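Local coordinates for precorrin-6y methylase (PDB 3NJR), which probably methylates a precorrin intermediate with S-adenosyl-L-methionine in cobalamin biosynthesis, this chain being the C-terminal domain of the enzyme, at residues A[180-185]-A[189-194]; A[42-47]-A[70-75]; A[139-144]-A[168-173]. All blocks are in the same frame, centred on the assembly; numbering follows the deposited sequence.

Contact 1: residues A[180-185]-A[189-194]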
loop_
_atom_site.group_PDB
_atom_site.type_symbol
_atom_site.label_atom_id
_atom_site.label_comp_id
_atom_site.label_asym_id
_atom_site.label_seq_id
_atom_site.Cartn_x
_atom_site.Cartn_y
_atom_site.Cartn_z
ATOM N N ALA A 180 -4.527 6.157 4.400
ATOM C CA ALA A 180 -5.983 6.136 4.266
ATOM C C ALA A 180 -6.675 6.312 5.620
ATOM O O ALA A 180 -6.042 6.238 6.671
ATOM C CB ALA A 180 -6.461 4.887 3.554
ATOM N N GLN A 181 -7.981 6.533 5.560
ATOM C CA GLN A 181 -8.809 6.885 6.706
ATOM C C GLN A 181 -10.083 6.041 6.691
ATOM O O GLN A 181 -10.628 5.761 5.624
ATOM C CB GLN A 181 -9.180 8.353 6.557
ATOM C CG GLN A 181 -9.696 9.036 7.760
ATOM C CD GLN A 181 -9.823 10.526 7.505
ATOM O OE1 GLN A 181 -10.143 10.945 6.393
ATOM N NE2 GLN A 181 -9.558 11.336 8.533
ATOM N N ALA A 182 -10.559 5.646 7.868
ATOM C CA ALA A 182 -11.805 4.897 7.974
ATOM C C ALA A 182 -13.000 5.777 7.595
ATOM O O ALA A 182 -13.238 6.807 8.212
ATOM C CB ALA A 182 -11.965 4.340 9.354
ATOM N N GLU A 183 -13.723 5.379 6.551
ATOM C CA GLU A 183 -14.863 6.139 6.047
ATOM C C GLU A 183 -16.083 5.249 6.026
ATOM O O GLU A 183 -15.940 4.048 5.852
ATOM C CB GLU A 183 -14.583 6.651 4.629
ATOM C CG GLU A 183 -13.997 8.084 4.563
ATOM C CD GLU A 183 -14.272 8.803 3.227
ATOM O OE1 GLU A 183 -15.407 8.704 2.692
ATOM O OE2 GLU A 183 -13.354 9.491 2.719
ATOM N N PRO A 184 -17.290 5.825 6.231
ATOM C CA PRO A 184 -18.552 5.123 5.960
ATOM C C PRO A 184 -18.603 4.376 4.616
ATOM O O PRO A 184 -17.913 4.742 3.654
ATOM C CB PRO A 184 -19.568 6.260 5.977
ATOM C CG PRO A 184 -19.075 7.112 7.097
ATOM C CD PRO A 184 -17.548 7.080 6.969
ATOM N N LEU A 185 -19.390 3.305 4.591
ATOM C CA LEU A 185 -19.702 2.541 3.380
ATOM C C LEU A 185 -21.011 1.827 3.682
ATOM O O LEU A 185 -21.022 0.760 4.307
ATOM C CB LEU A 185 -18.600 1.523 3.050
ATOM C CG LEU A 185 -17.692 1.715 1.829
ATOM C CD1 LEU A 185 -16.973 0.393 1.528
ATOM C CD2 LEU A 185 -18.448 2.232 0.568
ATOM N N ARG A 189 -18.029 0.236 7.553
ATOM C CA ARG A 189 -16.896 1.129 7.305
ATOM C C ARG A 189 -16.011 0.574 6.184
ATOM O O ARG A 189 -15.958 -0.636 5.976
ATOM C CB ARG A 189 -16.051 1.332 8.572
ATOM C CG ARG A 189 -16.751 1.999 9.738
ATOM C CD ARG A 189 -15.997 1.737 11.038
ATOM N NE ARG A 189 -16.062 0.328 11.430
ATOM C CZ ARG A 189 -15.305 -0.240 12.374
ATOM N NH1 ARG A 189 -14.409 0.478 13.055
ATOM N NH2 ARG A 189 -15.452 -1.528 12.649
ATOM N N GLY A 190 -15.320 1.460 5.473
ATOM C CA GLY A 190 -14.243 1.070 4.550
ATOM C C GLY A 190 -13.086 2.060 4.544
ATOM O O GLY A 190 -13.239 3.211 4.957
ATOM N N TRP A 191 -11.918 1.623 4.084
ATOM C CA TRP A 191 -10.805 2.553 3.909
ATOM C C TRP A 191 -11.099 3.531 2.790
ATOM O O TRP A 191 -11.645 3.143 1.750
ATOM C CB TRP A 191 -9.515 1.817 3.602
ATOM C CG TRP A 191 -9.043 0.996 4.720
ATOM C CD1 TRP A 191 -8.824 -0.333 4.705
ATOM C CD2 TRP A 191 -8.737 1.442 6.043
ATOM N NE1 TRP A 191 -8.386 -0.759 5.929
ATOM C CE2 TRP A 191 -8.324 0.322 6.770
ATOM C CE3 TRP A 191 -8.772 2.685 6.684
ATOM C CZ2 TRP A 191 -7.942 0.403 8.105
ATOM C CZ3 TRP A 191 -8.403 2.760 8.001
ATOM C CH2 TRP A 191 -7.991 1.633 8.699
ATOM N N SER A 192 -10.764 4.800 3.007
ATOM C CA SER A 192 -10.894 5.772 1.929
ATOM C C SER A 192 -9.885 5.408 0.858
ATOM O O SER A 192 -8.853 4.807 1.140
ATOM C CB SER A 192 -10.717 7.218 2.407
ATOM O OG SER A 192 -9.439 7.427 2.965
ATOM N N ALA A 193 -10.223 5.721 -0.382
ATOM C CA ALA A 193 -9.367 5.386 -1.493
ATOM C C ALA A 193 -8.304 6.476 -1.614
ATOM O O ALA A 193 -8.623 7.650 -1.873
ATOM C CB ALA A 193 -10.194 5.266 -2.748
ATOM N N SER A 194 -7.047 6.092 -1.400
ATOM C CA SER A 194 -5.935 7.056 -1.434
ATOM C C SER A 194 -4.917 6.769 -2.541
ATOM O O SER A 194 -4.943 5.697 -3.155
ATOM C CB SER A 194 -5.232 7.111 -0.071
ATOM O OG SER A 194 -4.661 5.855 0.255
#
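E183 and G190 grip each other through both backbone groups: E183 N gives its hydrogen to G190 O at 2.7 Å, and G190 N returns one to E183 O, also at 2.7 Å and nearly straight (176°). Beside this pair L185 CD1 packs over G190 CA at 4.1 Å.

The next exchange, Q181 with S192, has a side chain in one of its two bonds. S192 N donates to Q181 O at 2.8 Å, but Q181 N finds the hydroxyl S192 OG at 3.1 Å. With chi1 at 61°, OG stands between the serine's own N and carbonyl carbon and faces the opposing strand, so a serine can supply a backbone-like acceptor where the regular pairing of the strands is interrupted.

Between these pairs, the indole of W191 turns an edge to the chain, CE3 lying 3.6 Å from Q181 C near the ring plane, while CZ3 touches A182 CB at 4.1 Å; the small alanine leaves room for it. Several of the remaining polar groups have partners beyond these residues. S194 OG bonds D178 of the same chain, W191 NE1 a glycerol, and W191 O takes R195 NE of the third subunit. R189 NE makes a salt bridge to E158 of that same subunit, while its NH1 reaches T164 and H167 of the second.

This is an antiparallel beta hairpin, strands 173-185 and 188-203, extended as an arm from a class I methyltransferase sheet and used for subunit assembly: A180 and Q181 continue the sheet into a strand of the second subunit.

Contact 2: residues A[42-47]-A[70-75]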
loop_
_atom_site.group_PDB
_atom_site.type_symbol
_atom_site.label_atom_id
_atom_site.label_comp_id
_atom_site.label_asym_id
_atom_site.label_seq_id
_atom_site.Cartn_x
_atom_site.Cartn_y
_atom_site.Cartn_z
ATOM N N PRO A 42 -1.967 14.734 8.185
ATOM C CA PRO A 42 -0.857 13.790 8.398
ATOM C C PRO A 42 0.320 14.004 7.426
ATOM O O PRO A 42 1.480 13.742 7.774
ATOM C CB PRO A 42 -1.508 12.418 8.156
ATOM C CG PRO A 42 -2.991 12.664 8.259
ATOM C CD PRO A 42 -3.172 14.034 7.697
ATOM N N MET A 43 0.032 14.476 6.218
ATOM C CA MET A 43 1.107 14.732 5.273
ATOM C C MET A 43 1.864 15.985 5.705
ATOM O O MET A 43 3.098 16.052 5.580
ATOM C CB MET A 43 0.600 14.819 3.832
ATOM C CG MET A 43 1.720 14.896 2.761
ATOM S SD MET A 43 2.672 13.359 2.390
ATOM C CE MET A 43 1.331 12.208 2.050
ATOM N N ARG A 44 1.124 16.952 6.252
ATOM C CA ARG A 44 1.734 18.163 6.769
ATOM C C ARG A 44 2.671 17.872 7.940
ATOM O O ARG A 44 3.747 18.480 8.046
ATOM C CB ARG A 44 0.696 19.201 7.168
ATOM C CG ARG A 44 1.204 20.605 6.999
ATOM C CD ARG A 44 0.140 21.673 7.190
ATOM N NE ARG A 44 -1.216 21.213 6.910
ATOM C CZ ARG A 44 -2.066 20.787 7.845
ATOM N NH1 ARG A 44 -1.681 20.743 9.117
ATOM N NH2 ARG A 44 -3.293 20.407 7.517
ATOM N N ALA A 45 2.294 16.932 8.799
ATOM C CA ALA A 45 3.222 16.478 9.821
ATOM C C ALA A 45 4.497 15.900 9.203
ATOM O O ALA A 45 5.606 16.248 9.624
ATOM C CB ALA A 45 2.564 15.475 10.762
ATOM N N LEU A 46 4.357 15.044 8.191
ATOM C CA LEU A 46 5.540 14.358 7.628
ATOM C C LEU A 46 6.507 15.351 7.010
ATOM O O LEU A 46 7.736 15.255 7.201
ATOM C CB LEU A 46 5.166 13.303 6.601
ATOM C CG LEU A 46 4.589 12.033 7.198
ATOM C CD1 LEU A 46 3.915 11.216 6.098
ATOM C CD2 LEU A 46 5.648 11.208 7.947
ATOM N N THR A 47 5.927 16.294 6.277
ATOM C CA THR A 47 6.664 17.326 5.577
ATOM C C THR A 47 7.434 18.205 6.574
ATOM O O THR A 47 8.673 18.294 6.521
ATOM C CB THR A 47 5.690 18.153 4.743
ATOM O OG1 THR A 47 5.049 17.289 3.799
ATOM C CG2 THR A 47 6.399 19.271 4.017
ATOM N N SER A 70 3.749 26.747 5.626
ATOM C CA SER A 70 4.423 27.965 6.086
ATOM C C SER A 70 3.934 28.370 7.465
ATOM O O SER A 70 4.723 28.853 8.285
ATOM C CB SER A 70 4.177 29.133 5.127
ATOM O OG SER A 70 4.813 28.987 3.875
ATOM N N VAL A 71 2.633 28.193 7.711
ATOM C CA VAL A 71 2.025 28.571 8.979
ATOM C C VAL A 71 2.613 27.679 10.057
ATOM O O VAL A 71 3.189 28.174 11.027
ATOM C CB VAL A 71 0.475 28.491 8.926
ATOM C CG1 VAL A 71 -0.125 28.601 10.294
ATOM C CG2 VAL A 71 -0.090 29.581 8.065
ATOM N N GLU A 72 2.521 26.371 9.876
ATOM C CA GLU A 72 3.190 25.445 10.801
ATOM C C GLU A 72 4.740 25.607 10.888
ATOM O O GLU A 72 5.324 25.407 11.963
ATOM C CB GLU A 72 2.764 23.998 10.534
ATOM C CG GLU A 72 1.262 23.876 10.437
ATOM C CD GLU A 72 0.717 22.525 10.846
ATOM O OE1 GLU A 72 1.097 21.503 10.244
ATOM O OE2 GLU A 72 -0.122 22.475 11.769
ATOM N N TRP A 73 5.405 25.977 9.789
ATOM C CA TRP A 73 6.857 26.209 9.848
ATOM C C TRP A 73 7.140 27.405 10.734
ATOM O O TRP A 73 7.997 27.320 11.605
ATOM C CB TRP A 73 7.448 26.409 8.457
ATOM C CG TRP A 73 8.842 27.016 8.405
ATOM C CD1 TRP A 73 9.156 28.345 8.419
ATOM C CD2 TRP A 73 10.102 26.313 8.267
ATOM N NE1 TRP A 73 10.523 28.518 8.330
ATOM C CE2 TRP A 73 11.124 27.290 8.229
ATOM C CE3 TRP A 73 10.459 24.957 8.174
ATOM C CZ2 TRP A 73 12.476 26.956 8.096
ATOM C CZ3 TRP A 73 11.806 24.627 8.057
ATOM C CH2 TRP A 73 12.797 25.622 8.012
ATOM N N CYS A 74 6.407 28.503 10.520
ATOM C CA CYS A 74 6.561 29.726 11.318
ATOM C C CYS A 74 6.112 29.590 12.773
ATOM O O CYS A 74 6.697 30.216 13.652
ATOM C CB CYS A 74 5.817 30.878 10.664
ATOM S SG CYS A 74 6.581 31.404 9.087
ATOM N N LEU A 75 5.073 28.777 13.018
ATOM C CA LEU A 75 4.639 28.462 14.387
ATOM C C LEU A 75 5.714 27.705 15.147
ATOM O O LEU A 75 5.839 27.878 16.366
ATOM C CB LEU A 75 3.302 27.718 14.437
ATOM C CG LEU A 75 2.078 28.601 14.156
ATOM C CD1 LEU A 75 0.860 27.779 13.670
ATOM C CD2 LEU A 75 1.706 29.495 15.349
#
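R44 and E72 form a buried salt bridge between helix 41-51 and helix 68-75 of a Rossmann-like class I methyltransferase fold; the two helices flank strand 58-62 in the chain. Their backbones stay well apart, R44 CA and E72 CA being 8.5 Å from each other, so long side chains are needed to span the gap.

The arginine bends around a single oxygen. Its CB starts 3.9 Å from E72 OE1, CG comes to 3.4 Å and CD to 3.2 Å of that same atom. About the CG-CD bond the chain bends (chi3 -26°), which turns the guanidinium so that its NH1 edge faces E72 OE1. R44 NE and CZ stay 4.1 and 4.0 Å from E72 OE1, and R44 NH1 closes the loop with a 3.1 Å hydrogen bond to E72 OE1, nearly straight at the hydrogen (170°).

Each end has further partners. R44 NH1 also donates to R27 O, and NH2 to T39 O, which fixes the rotation of the guanidinium. E72 OE1 accepts from G26 N as well, while OE2 makes a salt bridge with R27. R44 and E72 both pack against F32. Burying opposite charges together probably makes their presence inside the domain affordable, and the pair ties the N-terminal segment around G26 and R27 to both helices. The arginine side chain lies about 5 Å from the bound S-adenosyl-L-homocysteine.

The bond itself is lopsided: E72 OE1 sits in the guanidinium plane of R44, yet R44 NH1 approaches from above the carboxylate plane, 61° out of it.

Contact 3: residues A[139-144]-A[168-173]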
loop_
_atom_site.group_PDB
_atom_site.type_symbol
_atom_site.label_atom_id
_atom_site.label_comp_id
_atom_site.label_asym_id
_atom_site.label_seq_id
_atom_site.Cartn_x
_atom_site.Cartn_y
_atom_site.Cartn_z
ATOM N N ARG A 139 17.363 25.683 -11.815
ATOM C CA ARG A 139 17.444 27.014 -11.203
ATOM C C ARG A 139 17.694 26.944 -9.678
ATOM O O ARG A 139 18.640 27.564 -9.176
ATOM C CB ARG A 139 16.197 27.846 -11.556
ATOM C CG ARG A 139 16.374 29.026 -12.549
ATOM C CD ARG A 139 17.411 28.819 -13.676
ATOM N NE ARG A 139 16.839 28.088 -14.804
ATOM C CZ ARG A 139 17.509 27.206 -15.540
ATOM N NH1 ARG A 139 18.785 26.926 -15.279
ATOM N NH2 ARG A 139 16.894 26.588 -16.535
ATOM N N LEU A 140 16.892 26.162 -8.949
ATOM C CA LEU A 140 17.150 25.976 -7.520
ATOM C C LEU A 140 18.564 25.474 -7.327
ATOM O O LEU A 140 19.260 25.946 -6.435
ATOM C CB LEU A 140 16.168 25.007 -6.852
ATOM C CG LEU A 140 14.707 25.402 -6.607
ATOM C CD1 LEU A 140 13.925 24.223 -6.018
ATOM C CD2 LEU A 140 14.601 26.620 -5.724
ATOM N N TRP A 141 19.010 24.547 -8.179
ATOM C CA TRP A 141 20.350 23.994 -8.006
ATOM C C TRP A 141 21.486 24.998 -8.164
ATOM O O TRP A 141 22.512 24.885 -7.482
ATOM C CB TRP A 141 20.609 22.747 -8.852
ATOM C CG TRP A 141 21.447 21.831 -8.044
ATOM C CD1 TRP A 141 22.810 21.668 -8.109
ATOM C CD2 TRP A 141 21.000 21.033 -6.946
ATOM N NE1 TRP A 141 23.233 20.780 -7.135
ATOM C CE2 TRP A 141 22.141 20.375 -6.410
ATOM C CE3 TRP A 141 19.739 20.797 -6.368
ATOM C CZ2 TRP A 141 22.057 19.497 -5.325
ATOM C CZ3 TRP A 141 19.653 19.918 -5.301
ATOM C CH2 TRP A 141 20.809 19.279 -4.786
ATOM N N GLU A 142 21.287 25.972 -9.059
ATOM C CA GLU A 142 22.273 27.024 -9.324
ATOM C C GLU A 142 22.267 28.104 -8.254
ATOM O O GLU A 142 23.333 28.632 -7.904
ATOM C CB GLU A 142 22.001 27.693 -10.669
ATOM C CG GLU A 142 22.442 26.918 -11.889
ATOM C CD GLU A 142 21.539 27.154 -13.101
ATOM O OE1 GLU A 142 20.867 28.208 -13.183
ATOM O OE2 GLU A 142 21.496 26.268 -13.983
ATOM N N TRP A 143 21.077 28.434 -7.747
ATOM C CA TRP A 143 20.905 29.582 -6.840
ATOM C C TRP A 143 21.217 29.341 -5.373
ATOM O O TRP A 143 21.687 30.241 -4.683
ATOM C CB TRP A 143 19.486 30.125 -6.945
ATOM C CG TRP A 143 19.142 30.583 -8.310
ATOM C CD1 TRP A 143 20.001 30.735 -9.373
ATOM C CD2 TRP A 143 17.850 30.974 -8.781
ATOM N NE1 TRP A 143 19.313 31.176 -10.471
ATOM C CE2 TRP A 143 17.995 31.344 -10.137
ATOM C CE3 TRP A 143 16.584 31.047 -8.192
ATOM C CZ2 TRP A 143 16.919 31.793 -10.912
ATOM C CZ3 TRP A 143 15.511 31.503 -8.965
ATOM C CH2 TRP A 143 15.689 31.860 -10.311
ATOM N N LEU A 144 20.965 28.120 -4.914
ATOM C CA LEU A 144 20.896 27.799 -3.497
ATOM C C LEU A 144 22.247 27.619 -2.855
ATOM O O LEU A 144 23.134 26.984 -3.409
ATOM C CB LEU A 144 20.043 26.545 -3.277
ATOM C CG LEU A 144 18.599 26.602 -2.740
ATOM C CD1 LEU A 144 17.820 27.904 -2.965
ATOM C CD2 LEU A 144 17.800 25.410 -3.260
ATOM N N ALA A 168 18.362 9.883 -7.236
ATOM C CA ALA A 168 19.525 9.206 -7.864
ATOM C C ALA A 168 20.714 10.147 -8.026
ATOM O O ALA A 168 21.859 9.743 -7.759
ATOM C CB ALA A 168 19.150 8.558 -9.208
ATOM N N ARG A 169 20.450 11.398 -8.436
ATOM C CA ARG A 169 21.523 12.413 -8.604
ATOM C C ARG A 169 22.091 12.892 -7.271
ATOM O O ARG A 169 23.310 12.967 -7.109
ATOM C CB ARG A 169 21.047 13.623 -9.433
ATOM C CG ARG A 169 20.861 13.335 -10.949
ATOM C CD ARG A 169 19.693 14.127 -11.669
ATOM N NE ARG A 169 19.684 15.584 -11.424
ATOM C CZ ARG A 169 18.814 16.452 -11.958
ATOM N NH1 ARG A 169 17.860 16.035 -12.795
ATOM N NH2 ARG A 169 18.900 17.749 -11.655
ATOM N N HIS A 170 21.217 13.194 -6.307
ATOM C CA HIS A 170 21.637 13.982 -5.136
ATOM C C HIS A 170 21.612 13.252 -3.790
ATOM O O HIS A 170 22.149 13.754 -2.815
ATOM C CB HIS A 170 20.852 15.303 -5.074
ATOM C CG HIS A 170 20.812 16.046 -6.380
ATOM N ND1 HIS A 170 21.939 16.593 -6.972
ATOM C CD2 HIS A 170 19.777 16.336 -7.209
ATOM C CE1 HIS A 170 21.594 17.188 -8.102
ATOM N NE2 HIS A 170 20.287 17.046 -8.270
ATOM N N GLY A 171 21.005 12.066 -3.751
ATOM C CA GLY A 171 20.876 11.299 -2.512
ATOM C C GLY A 171 19.741 11.808 -1.642
ATOM O O GLY A 171 18.658 12.153 -2.149
ATOM N N GLY A 172 20.006 11.880 -0.335
ATOM C CA GLY A 172 19.012 12.265 0.642
ATOM C C GLY A 172 18.065 11.108 0.853
ATOM O O GLY A 172 18.428 9.950 0.665
ATOM N N GLN A 173 16.830 11.414 1.215
ATOM C CA GLN A 173 15.870 10.397 1.598
ATOM C C GLN A 173 14.707 10.433 0.634
ATOM O O GLN A 173 14.245 11.510 0.256
ATOM C CB GLN A 173 15.408 10.701 3.012
ATOM C CG GLN A 173 14.194 9.940 3.505
ATOM C CD GLN A 173 13.804 10.358 4.923
ATOM O OE1 GLN A 173 12.855 11.120 5.117
ATOM N NE2 GLN A 173 14.564 9.899 5.911
#
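W141 and H170 lay their rings against one another, and this aromatic pair makes essentially the whole contact between the end of helix 134-143 and the end of helix 157-170. The arrangement is a face-to-face stack, offset toward the ring rims: the centroid of the six-membered ring of W141 is 3.8 Å from that of the imidazole of H170, and the planes are inclined by 20°. The closest approach joins W141 CZ2 and H170 ND1 at 3.3 Å, while W141 CH2 lies 3.6 Å from H170 CG and W141 CE2 the same distance from H170 CE1. The side chains come from opposite directions. For the histidine, chi1 of -48° puts CG beside its own backbone N, from where the ring reaches out to the tryptophan.

Aliphatic packing completes the other side of the imidazole, where R169 CB rests over the centre of the H170 ring, 3.6 Å above it. The histidine is thus held between an indole and a methylene group. W141 also touches R204, the last residue of the chain.

Polar bonding takes over just past the stack, in the backbone that follows H170. There the helix stops at G171, whose positive phi of 80° a glycine adopts easily, and G171 O accepts a bond from W200 NE1 on the last strand.

Large flat rings suit this pair of helices, because W141 CA and H170 CA are 10.5 Å apart and the rings fill that distance with dispersion contact. The pair lies at the surface, and any positive charge on the imidazole would probably strengthen its attraction to the electron-rich indole.

In the fold
Along the chain the order is contact 2, contact 3, contact 1, each closing before the next opens. All belong to one Rossmann-like domain built on a mixed seven-stranded sheet. Contact 2 lies nearest the middle, about 8 Å from the chain centre, and joins helices of the N-terminal half beside the ligand. Contact 3, its centre about 22 Å from that of contact 2, joins the later helices 134-143 and 157-170; the second of these leads straight into strand 173-185 of contact 1. Contact 1 stands about 24 Å from contact 2 and 37 Å from contact 3, centre to centre. Together they run from ligand-binding core to surface to oligomerising arm, and all three touch the second subunit.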